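PDB 6JT6: extracellular PQQ-dependent sugar dehydrogenase from Coprinopsis cinerea, which probably oxidises sugars at a pyrroloquinoline quinone in its catalytic domain and passes the electrons on through a haem-carrying cytochrome b domain, the part described here. Local coordinates for residues A[29-34]-A[177-182]; A[80-85]-A[114-119]; A[102-107]-A[184-189]. All coordinates share one frame; numbering follows the deposited sequence.

Contact 1. Residues A[29-34]-A[177-182]; sequences GYIFPS and ARTTLY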
loop_
_atom_site.group_PDB
_atom_site.type_symbol
_atom_site.label_atom_id
_atom_site.label_comp_id
_atom_site.label_asym_id
_atom_site.label_seq_id
_atom_site.Cartn_x
_atom_site.Cartn_y
_atom_site.Cartn_z
ATOM N N GLY A 29 -5.754 0.261 1.891
ATOM C CA GLY A 29 -6.730 -0.458 1.075
ATOM C C GLY A 29 -6.032 -1.417 0.130
ATOM O O GLY A 29 -4.899 -1.149 -0.275
ATOM N N TYR A 30 -6.671 -2.555 -0.176
ATOM C CA TYR A 30 -6.134 -3.534 -1.115
ATOM C C TYR A 30 -7.225 -4.118 -1.967
ATOM O O TYR A 30 -8.334 -4.310 -1.505
ATOM C CB TYR A 30 -5.401 -4.691 -0.402
ATOM C CG TYR A 30 -4.318 -4.205 0.508
ATOM C CD1 TYR A 30 -3.018 -3.984 0.017
ATOM C CD2 TYR A 30 -4.602 -3.898 1.864
ATOM C CE1 TYR A 30 -2.015 -3.505 0.856
ATOM C CE2 TYR A 30 -3.608 -3.436 2.710
ATOM C CZ TYR A 30 -2.331 -3.232 2.196
ATOM O OH TYR A 30 -1.329 -2.747 3.006
ATOM N N ILE A 31 -6.870 -4.392 -3.222
ATOM C CA ILE A 31 -7.704 -5.138 -4.144
ATOM C C ILE A 31 -6.818 -6.232 -4.729
ATOM O O ILE A 31 -5.732 -5.932 -5.200
ATOM C CB ILE A 31 -8.245 -4.253 -5.293
ATOM C CG1 ILE A 31 -8.828 -2.923 -4.768
ATOM C CG2 ILE A 31 -9.339 -5.007 -6.030
ATOM C CD1 ILE A 31 -9.147 -1.891 -5.854
ATOM N N PHE A 32 -7.276 -7.478 -4.690
ATOM C CA PHE A 32 -6.490 -8.601 -5.219
ATOM C C PHE A 32 -7.278 -9.204 -6.380
ATOM O O PHE A 32 -8.512 -9.096 -6.407
ATOM C CB PHE A 32 -6.168 -9.664 -4.132
ATOM C CG PHE A 32 -5.078 -9.257 -3.180
ATOM C CD1 PHE A 32 -3.796 -9.819 -3.281
ATOM C CD2 PHE A 32 -5.335 -8.377 -2.128
ATOM C CE1 PHE A 32 -2.781 -9.441 -2.390
ATOM C CE2 PHE A 32 -4.324 -7.998 -1.246
ATOM C CZ PHE A 32 -3.045 -8.522 -1.380
ATOM N N PRO A 33 -6.569 -9.824 -7.350
ATOM C CA PRO A 33 -7.266 -10.496 -8.449
ATOM C C PRO A 33 -7.844 -11.835 -8.005
ATOM O O PRO A 33 -7.349 -12.463 -7.067
ATOM C CB PRO A 33 -6.173 -10.679 -9.501
ATOM C CG PRO A 33 -4.916 -10.745 -8.722
ATOM C CD PRO A 33 -5.104 -9.813 -7.560
ATOM N N SER A 34 -8.876 -12.253 -8.715
ATOM C CA SER A 34 -9.615 -13.469 -8.439
ATOM C C SER A 34 -8.911 -14.748 -8.916
ATOM O O SER A 34 -7.675 -14.823 -8.932
ATOM C CB SER A 34 -10.988 -13.356 -9.095
ATOM O OG SER A 34 -11.851 -14.353 -8.591
ATOM N N ALA A 177 -10.705 -10.027 -0.192
ATOM C CA ALA A 177 -10.092 -8.898 -0.889
ATOM C C ALA A 177 -9.936 -9.197 -2.401
ATOM O O ALA A 177 -9.622 -8.296 -3.189
ATOM C CB ALA A 177 -8.762 -8.531 -0.235
ATOM N N ARG A 178 -10.184 -10.456 -2.795
ATOM C CA ARG A 178 -10.106 -10.891 -4.206
ATOM C C ARG A 178 -11.393 -10.567 -4.974
ATOM O O ARG A 178 -12.472 -10.664 -4.426
ATOM C CB ARG A 178 -9.735 -12.383 -4.326
ATOM C CG ARG A 178 -8.393 -12.739 -3.699
ATOM C CD ARG A 178 -7.810 -14.080 -4.179
ATOM N NE ARG A 178 -6.478 -14.315 -3.590
ATOM C CZ ARG A 178 -5.307 -13.822 -4.026
ATOM N NH1 ARG A 178 -5.201 -13.062 -5.123
ATOM N NH2 ARG A 178 -4.194 -14.124 -3.357
ATOM N N THR A 179 -11.269 -10.159 -6.239
ATOM C CA THR A 179 -12.444 -9.803 -7.059
ATOM C C THR A 179 -12.220 -10.026 -8.550
ATOM O O THR A 179 -11.157 -9.689 -9.098
ATOM C CB THR A 179 -12.976 -8.355 -6.806
ATOM O OG1 THR A 179 -14.135 -8.120 -7.630
ATOM C CG2 THR A 179 -11.925 -7.277 -7.137
ATOM N N THR A 180 -13.243 -10.573 -9.212
ATOM C CA THR A 180 -13.223 -10.691 -10.677
ATOM C C THR A 180 -13.283 -9.295 -11.315
ATOM O O THR A 180 -12.920 -9.146 -12.474
ATOM C CB THR A 180 -14.332 -11.629 -11.231
ATOM O OG1 THR A 180 -15.611 -11.134 -10.835
ATOM C CG2 THR A 180 -14.144 -13.039 -10.712
ATOM N N LEU A 181 -13.670 -8.275 -10.530
ATOM C CA LEU A 181 -13.642 -6.866 -10.981
ATOM C C LEU A 181 -12.221 -6.225 -11.043
ATOM O O LEU A 181 -12.093 -5.063 -11.427
ATOM C CB LEU A 181 -14.557 -5.977 -10.126
ATOM C CG LEU A 181 -16.064 -6.176 -10.358
ATOM C CD1 LEU A 181 -16.816 -5.338 -9.359
ATOM C CD2 LEU A 181 -16.493 -5.838 -11.789
ATOM N N TYR A 182 -11.194 -6.998 -10.708
ATOM C CA TYR A 182 -9.835 -6.486 -10.608
ATOM C C TYR A 182 -9.338 -5.683 -11.838
ATOM O O TYR A 182 -8.805 -4.565 -11.656
ATOM C CB TYR A 182 -8.860 -7.605 -10.252
ATOM C CG TYR A 182 -7.432 -7.129 -10.017
ATOM C CD1 TYR A 182 -7.025 -6.690 -8.742
ATOM C CD2 TYR A 182 -6.487 -7.093 -11.086
ATOM C CE1 TYR A 182 -5.735 -6.239 -8.521
ATOM C CE2 TYR A 182 -5.175 -6.651 -10.860
ATOM C CZ TYR A 182 -4.818 -6.229 -9.575
ATOM O OH TYR A 182 -3.549 -5.788 -9.328
#
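Phe32 and Arg178 sit in register where strand 26-33 of the cytochrome b domain takes on the short strand 178-179 as a parallel partner. The backbone rung has two bonds: Phe32 N donates to Ala177 O at 2.9 Å, and Thr179 N returns one to Phe32 O at 3.0 Å, bent to 142°. Phe32 O also receives the CA-H of Arg178.

Packing is tightest around Tyr182. Its CG is anti to the backbone N (chi1 -175°), which lays the ring alongside Pro33, with Pro33 CD over one face at 4.0 Å from the ring centroid, a CH-pi contact. At the ring's edge, Tyr182 CE1 comes to 3.3 Å from Ile31 O. Ile31 CG2 touches Thr179 CG2 at 3.6 Å. Beyond the two segments, Glu43 takes the Tyr182 hydroxyl, and Phe44 stacks on the Phe32 ring.

The other end is looser and nearer solvent. Across the contact Ser34 OG lies 3.4 Å from Thr180 CG2, and its weak hydrogen bond goes to Ser36 N. Thr179 OG1 turns back to accept from Leu181 N, capping the turn before the helix.

Arg178 lies on the same face as Phe32, its chain extended from CG to NE past Phe32 CB. Its NH1 bonds Pro33 O at 3.0 Å, lying in the carbonyl plane, with Pro33 O close to the guanidinium plane. NE and NH2 reach Thr135 O and Pro134 O. The guanidinium thus ties Pro33 and the 134-135 loop to strand 178-179, and the three carbonyl dipoles probably favour its positive charge.

Contact 2. Residues A[80-85]-A[114-119]; sequences PRISAR and QRIVYR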
loop_
_atom_site.group_PDB
_atom_site.type_symbol
_atom_site.label_atom_id
_atom_site.label_comp_id
_atom_site.label_asym_id
_atom_site.label_seq_id
_atom_site.Cartn_x
_atom_site.Cartn_y
_atom_site.Cartn_z
ATOM N N PRO A 80 3.135 12.060 -5.920
ATOM C CA PRO A 80 3.202 10.792 -5.166
ATOM C C PRO A 80 4.480 9.995 -5.499
ATOM O O PRO A 80 5.025 10.100 -6.591
ATOM C CB PRO A 80 1.944 10.019 -5.634
ATOM C CG PRO A 80 1.672 10.560 -7.012
ATOM C CD PRO A 80 2.103 12.022 -6.979
ATOM N N ARG A 81 4.974 9.255 -4.518
ATOM C CA ARG A 81 6.131 8.403 -4.686
ATOM C C ARG A 81 5.828 7.104 -3.979
ATOM O O ARG A 81 5.044 7.080 -3.016
ATOM C CB ARG A 81 7.387 9.031 -4.074
ATOM C CG ARG A 81 7.657 10.471 -4.503
ATOM C CD ARG A 81 9.008 10.649 -5.124
ATOM N NE ARG A 81 9.177 12.054 -5.466
ATOM C CZ ARG A 81 9.204 12.559 -6.699
ATOM N NH1 ARG A 81 9.102 11.767 -7.780
ATOM N NH2 ARG A 81 9.349 13.878 -6.843
ATOM N N ILE A 82 6.505 6.041 -4.407
ATOM C CA ILE A 82 6.369 4.745 -3.762
ATOM C C ILE A 82 7.669 3.962 -3.905
ATOM O O ILE A 82 8.387 4.087 -4.916
ATOM C CB ILE A 82 5.107 3.962 -4.269
ATOM C CG1 ILE A 82 4.812 2.737 -3.388
ATOM C CG2 ILE A 82 5.246 3.534 -5.741
ATOM C CD1 ILE A 82 3.407 2.646 -2.858
ATOM N N SER A 83 7.973 3.163 -2.891
ATOM C CA SER A 83 9.211 2.423 -2.854
ATOM C C SER A 83 8.962 1.047 -2.214
ATOM O O SER A 83 8.112 0.921 -1.309
ATOM C CB SER A 83 10.247 3.235 -2.070
ATOM O OG SER A 83 11.419 2.490 -1.808
ATOM N N ALA A 84 9.691 0.033 -2.684
ATOM C CA ALA A 84 9.699 -1.276 -2.038
ATOM C C ALA A 84 10.977 -1.389 -1.233
ATOM O O ALA A 84 12.067 -1.049 -1.741
ATOM C CB ALA A 84 9.628 -2.412 -3.061
ATOM N N ARG A 85 10.852 -1.892 0.006
ATOM C CA ARG A 85 12.004 -2.052 0.905
ATOM C C ARG A 85 12.017 -3.371 1.660
ATOM O O ARG A 85 11.055 -4.123 1.604
ATOM C CB ARG A 85 12.123 -0.864 1.855
ATOM C CG ARG A 85 12.043 0.442 1.086
ATOM C CD ARG A 85 12.702 1.597 1.747
ATOM N NE ARG A 85 12.560 2.767 0.872
ATOM C CZ ARG A 85 12.975 3.993 1.169
ATOM N NH1 ARG A 85 13.567 4.233 2.353
ATOM N NH2 ARG A 85 12.789 4.983 0.286
ATOM N N GLN A 114 -3.563 13.057 1.723
ATOM C CA GLN A 114 -2.683 12.512 0.677
ATOM C C GLN A 114 -3.110 11.068 0.315
ATOM O O GLN A 114 -3.586 10.302 1.175
ATOM C CB GLN A 114 -1.213 12.578 1.066
ATOM C CG GLN A 114 -0.855 11.749 2.291
ATOM C CD GLN A 114 0.587 11.920 2.669
ATOM O OE1 GLN A 114 1.472 11.321 2.047
ATOM N NE2 GLN A 114 0.846 12.732 3.711
ATOM N N ARG A 115 -2.928 10.707 -0.950
ATOM C CA ARG A 115 -3.247 9.360 -1.415
ATOM C C ARG A 115 -2.136 8.806 -2.275
ATOM O O ARG A 115 -1.583 9.524 -3.134
ATOM C CB ARG A 115 -4.510 9.396 -2.258
ATOM C CG ARG A 115 -5.765 9.124 -1.494
ATOM C CD ARG A 115 -6.922 9.432 -2.414
ATOM N NE ARG A 115 -7.239 8.449 -3.466
ATOM C CZ ARG A 115 -8.256 7.577 -3.384
ATOM N NH1 ARG A 115 -8.976 7.483 -2.257
ATOM N NH2 ARG A 115 -8.549 6.798 -4.398
ATOM N N ILE A 116 -1.776 7.540 -2.043
ATOM C CA ILE A 116 -0.859 6.883 -2.996
ATOM C C ILE A 116 -1.527 5.585 -3.413
ATOM O O ILE A 116 -1.643 4.656 -2.600
ATOM C CB ILE A 116 0.593 6.616 -2.457
ATOM C CG1 ILE A 116 1.243 7.874 -1.898
ATOM C CG2 ILE A 116 1.494 6.059 -3.575
ATOM C CD1 ILE A 116 1.079 7.995 -0.412
ATOM N N VAL A 117 -1.956 5.529 -4.675
ATOM C CA VAL A 117 -2.659 4.366 -5.175
ATOM C C VAL A 117 -1.666 3.662 -6.095
ATOM O O VAL A 117 -1.032 4.293 -6.943
ATOM C CB VAL A 117 -3.916 4.768 -5.982
ATOM C CG1 VAL A 117 -4.725 3.520 -6.389
ATOM C CG2 VAL A 117 -4.750 5.781 -5.209
ATOM N N TYR A 118 -1.507 2.355 -5.929
ATOM C CA TYR A 118 -0.415 1.707 -6.630
ATOM C C TYR A 118 -0.790 0.303 -7.092
ATOM O O TYR A 118 -1.662 -0.352 -6.502
ATOM C CB TYR A 118 0.872 1.703 -5.752
ATOM C CG TYR A 118 0.704 0.928 -4.462
ATOM C CD1 TYR A 118 0.961 -0.461 -4.408
ATOM C CD2 TYR A 118 0.275 1.573 -3.277
ATOM C CE1 TYR A 118 0.776 -1.165 -3.232
ATOM C CE2 TYR A 118 0.115 0.875 -2.088
ATOM C CZ TYR A 118 0.353 -0.501 -2.073
ATOM O OH TYR A 118 0.207 -1.233 -0.889
ATOM N N ARG A 119 -0.145 -0.109 -8.180
ATOM C CA ARG A 119 -0.129 -1.495 -8.598
ATOM C C ARG A 119 1.179 -2.126 -8.155
ATOM O O ARG A 119 2.233 -1.558 -8.330
ATOM C CB ARG A 119 -0.283 -1.576 -10.120
ATOM C CG ARG A 119 -0.541 -2.994 -10.670
ATOM C CD ARG A 119 -0.209 -3.014 -12.174
ATOM N NE ARG A 119 -0.673 -4.233 -12.815
ATOM C CZ ARG A 119 -0.514 -4.481 -14.107
ATOM N NH1 ARG A 119 0.111 -3.586 -14.868
ATOM N NH2 ARG A 119 -0.958 -5.624 -14.620
#
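Ile116 and Tyr118 face Pro80 and Ile82 across the interior of a beta sandwich, the fold of the cytochrome domain of cellobiose dehydrogenase. Strand 113-121 belongs to one sheet and strand 79-86 to the other; the two segment axes pass 7.3 Å apart, with their N-to-C directions 51° from each other. The contact is made by apolar side chains, without a polar bond between the segments.

Going along 114-119, the first touch is slight: Arg115 O lies 4.4 Å from Pro80 CB. The Arg115 side chain turns away from strand 79-86 and spends its guanidinium on Asp9 and Gln49, with NE on Ser106 O. Ile116 comes next and points inward. Its CG1 approaches Pro80 CB at 4.4 Å, while CG2, anti to the backbone N, reaches between the residues opposite: it lies 3.7 Å from Arg81 O and 4.0 Å from Ile82 CD1. Arg81 itself directs its side chain outward, to a salt bridge with Asp76. Val117 again points to the far side of its strand, in keeping with beta alternation, and there meets Leu47 and Ser106.

Tyr118 turns back into the sandwich. Its ring is swung between the backbone N and the carbonyl carbon (chi1 62°), which presents one face to strand 79-86. Ile82, whose side chain is about 9 Å from the bound haem, crosses Tyr118 at roughly a right angle. Its chi1 of -168° extends the CG1 branch toward that face. The terminal methyl lands on the ring's rim rather than its middle, Ile82 CD1 standing 3.3 Å from Tyr118 CD2 and 3.6 Å from Tyr118 CG.

Contact 3. Residues A[102-107]-A[184-189]; sequences TILGSS and YYLQQL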
loop_
_atom_site.group_PDB
_atom_site.type_symbol
_atom_site.label_atom_id
_atom_site.label_comp_id
_atom_site.label_asym_id
_atom_site.label_seq_id
_atom_site.Cartn_x
_atom_site.Cartn_y
_atom_site.Cartn_z
ATOM N N THR A 102 3.669 0.647 -9.838
ATOM C CA THR A 102 3.143 1.631 -10.779
ATOM C C THR A 102 2.201 2.473 -9.959
ATOM O O THR A 102 1.226 1.942 -9.424
ATOM C CB THR A 102 2.350 0.924 -11.918
ATOM O OG1 THR A 102 3.173 -0.092 -12.515
ATOM C CG2 THR A 102 1.846 1.946 -12.963
ATOM N N ILE A 103 2.476 3.768 -9.869
ATOM C CA ILE A 103 1.523 4.680 -9.230
ATOM C C ILE A 103 0.381 4.938 -10.202
ATOM O O ILE A 103 0.616 5.172 -11.389
ATOM C CB ILE A 103 2.195 5.988 -8.769
ATOM C CG1 ILE A 103 3.185 5.667 -7.628
ATOM C CG2 ILE A 103 1.150 7.009 -8.248
ATOM C CD1 ILE A 103 4.187 6.764 -7.323
ATOM N N LEU A 104 -0.840 4.868 -9.672
ATOM C CA LEU A 104 -2.086 4.965 -10.440
ATOM C C LEU A 104 -2.716 6.323 -10.181
ATOM O O LEU A 104 -2.178 7.116 -9.387
ATOM C CB LEU A 104 -3.049 3.810 -10.048
ATOM C CG LEU A 104 -2.503 2.371 -10.174
ATOM C CD1 LEU A 104 -3.506 1.240 -9.801
ATOM C CD2 LEU A 104 -1.894 2.099 -11.551
ATOM N N GLY A 105 -3.858 6.601 -10.816
ATOM C CA GLY A 105 -4.542 7.888 -10.668
ATOM C C GLY A 105 -5.177 8.092 -9.305
ATOM O O GLY A 105 -5.101 7.200 -8.446
ATOM N N SER A 106 -5.811 9.255 -9.110
ATOM C CA SER A 106 -6.330 9.726 -7.798
ATOM C C SER A 106 -5.260 9.759 -6.671
ATOM O O SER A 106 -5.586 9.769 -5.490
ATOM C CB SER A 106 -7.580 8.930 -7.367
ATOM O OG SER A 106 -7.266 7.579 -7.084
ATOM N N SER A 107 -3.982 9.786 -7.059
ATOM C CA SER A 107 -2.875 9.941 -6.136
ATOM C C SER A 107 -2.456 11.416 -6.041
ATOM O O SER A 107 -2.742 12.209 -6.940
ATOM C CB SER A 107 -1.670 9.059 -6.543
ATOM O OG SER A 107 -2.005 7.699 -6.540
ATOM N N TYR A 184 -11.069 -4.299 -14.355
ATOM C CA TYR A 184 -11.896 -3.086 -14.463
ATOM C C TYR A 184 -11.435 -2.035 -13.458
ATOM O O TYR A 184 -11.236 -0.867 -13.822
ATOM C CB TYR A 184 -13.384 -3.411 -14.222
ATOM C CG TYR A 184 -14.276 -2.197 -14.090
ATOM C CD1 TYR A 184 -14.479 -1.324 -15.187
ATOM C CD2 TYR A 184 -14.920 -1.903 -12.868
ATOM C CE1 TYR A 184 -15.301 -0.203 -15.069
ATOM C CE2 TYR A 184 -15.748 -0.784 -12.738
ATOM C CZ TYR A 184 -15.935 0.064 -13.840
ATOM O OH TYR A 184 -16.743 1.181 -13.727
ATOM N N TYR A 185 -11.256 -2.464 -12.199
ATOM C CA TYR A 185 -10.771 -1.583 -11.139
ATOM C C TYR A 185 -9.386 -1.019 -11.479
ATOM O O TYR A 185 -9.141 0.170 -11.280
ATOM C CB TYR A 185 -10.735 -2.328 -9.782
ATOM C CG TYR A 185 -12.082 -2.448 -9.085
ATOM C CD1 TYR A 185 -13.180 -1.651 -9.471
ATOM C CD2 TYR A 185 -12.256 -3.339 -8.007
ATOM C CE1 TYR A 185 -14.417 -1.762 -8.819
ATOM C CE2 TYR A 185 -13.474 -3.416 -7.305
ATOM C CZ TYR A 185 -14.558 -2.644 -7.716
ATOM O OH TYR A 185 -15.778 -2.712 -7.033
ATOM N N LEU A 186 -8.497 -1.871 -12.007
ATOM C CA LEU A 186 -7.139 -1.457 -12.373
ATOM C C LEU A 186 -7.174 -0.368 -13.411
ATOM O O LEU A 186 -6.493 0.637 -13.253
ATOM C CB LEU A 186 -6.279 -2.626 -12.864
ATOM C CG LEU A 186 -4.809 -2.331 -13.279
ATOM C CD1 LEU A 186 -3.990 -1.709 -12.149
ATOM C CD2 LEU A 186 -4.107 -3.599 -13.797
ATOM N N GLN A 187 -7.948 -0.586 -14.477
ATOM C CA GLN A 187 -8.138 0.426 -15.545
ATOM C C GLN A 187 -8.724 1.712 -14.991
ATOM O O GLN A 187 -8.206 2.804 -15.282
ATOM C CB GLN A 187 -8.991 -0.124 -16.710
ATOM C CG GLN A 187 -9.383 0.907 -17.786
ATOM C CD GLN A 187 -10.568 1.802 -17.427
ATOM O OE1 GLN A 187 -11.652 1.329 -17.009
ATOM N NE2 GLN A 187 -10.367 3.102 -17.562
ATOM N N GLN A 188 -9.808 1.607 -14.228
ATOM C CA GLN A 188 -10.487 2.811 -13.677
ATOM C C GLN A 188 -9.523 3.658 -12.840
ATOM O O GLN A 188 -9.493 4.865 -12.959
ATOM C CB GLN A 188 -11.695 2.435 -12.806
ATOM C CG GLN A 188 -12.905 1.940 -13.573
ATOM C CD GLN A 188 -13.596 3.039 -14.362
ATOM O OE1 GLN A 188 -14.064 4.007 -13.786
ATOM N NE2 GLN A 188 -13.641 2.897 -15.700
ATOM N N LEU A 189 -8.721 3.000 -11.998
ATOM C CA LEU A 189 -7.814 3.727 -11.122
ATOM C C LEU A 189 -6.649 4.339 -11.914
ATOM O O LEU A 189 -6.191 5.437 -11.592
ATOM C CB LEU A 189 -7.297 2.793 -9.997
ATOM C CG LEU A 189 -8.309 2.333 -8.919
ATOM C CD1 LEU A 189 -7.709 1.219 -8.068
ATOM C CD2 LEU A 189 -8.673 3.532 -8.057
#
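Leu104, Gly105 and Leu189 make most of this contact, and its flat groups are peptides, since no ring reaches across. The N-H of the Leu104-Gly105 peptide approaches the Leu189 carbonyl: Gly105 N to Leu189 O is 2.7 Å, but the angle at the hydrogen is only 127°, a weak bond. On the helix itself the Tyr184 ring has Gln188 CG over one face, 3.5 Å above the plane, and Gln188 NE2 donates to a lone pair of Gln187 OE1.

With no side chain on Gly105, the helix carbonyl can come in close. The helix ends at 191, and Pro193 has no N-H to take up Leu189 O. Beside this bond the leucines mesh: Leu104 CD1 meets Leu186 CD1 at 3.8 Å, the two side chains crossing near a right angle, and lies 4.1 Å from Leu189 CB. Leu186 reaches it because its CG is anti to the backbone N (chi1 180°).

Helix 182-191 thus lies against the mixed sheet, with Leu186 and Leu189 also resting on Ile45 of strand 43-51, while Leu104 leans on Val117 of strand 113-121.

In the fold
From the N terminus, strand 26-33 is met by residues 177-182 only after 142 intervening residues: contact 1 closes a loop that holds most of the chain. Contact 2, joining 80-85 to 114-119, is nested inside and brings the two sheets of the sandwich together. Contact 3 crosses both, since 102-107 lies within the loops of contacts 1 and 2 while 184-189 follows them. Strands 100-109 and 113-121 pair in one sheet and so tie contact 3 to contact 2; across the sandwich Ile82 also packs on Ile103. Helix 182-191 follows strand 178-179 after a single turn, and Tyr185 packs on Ile31 and Thr179, linking contact 3 to contact 1. Tyr30 and Tyr118 meet between contacts 1 and 2.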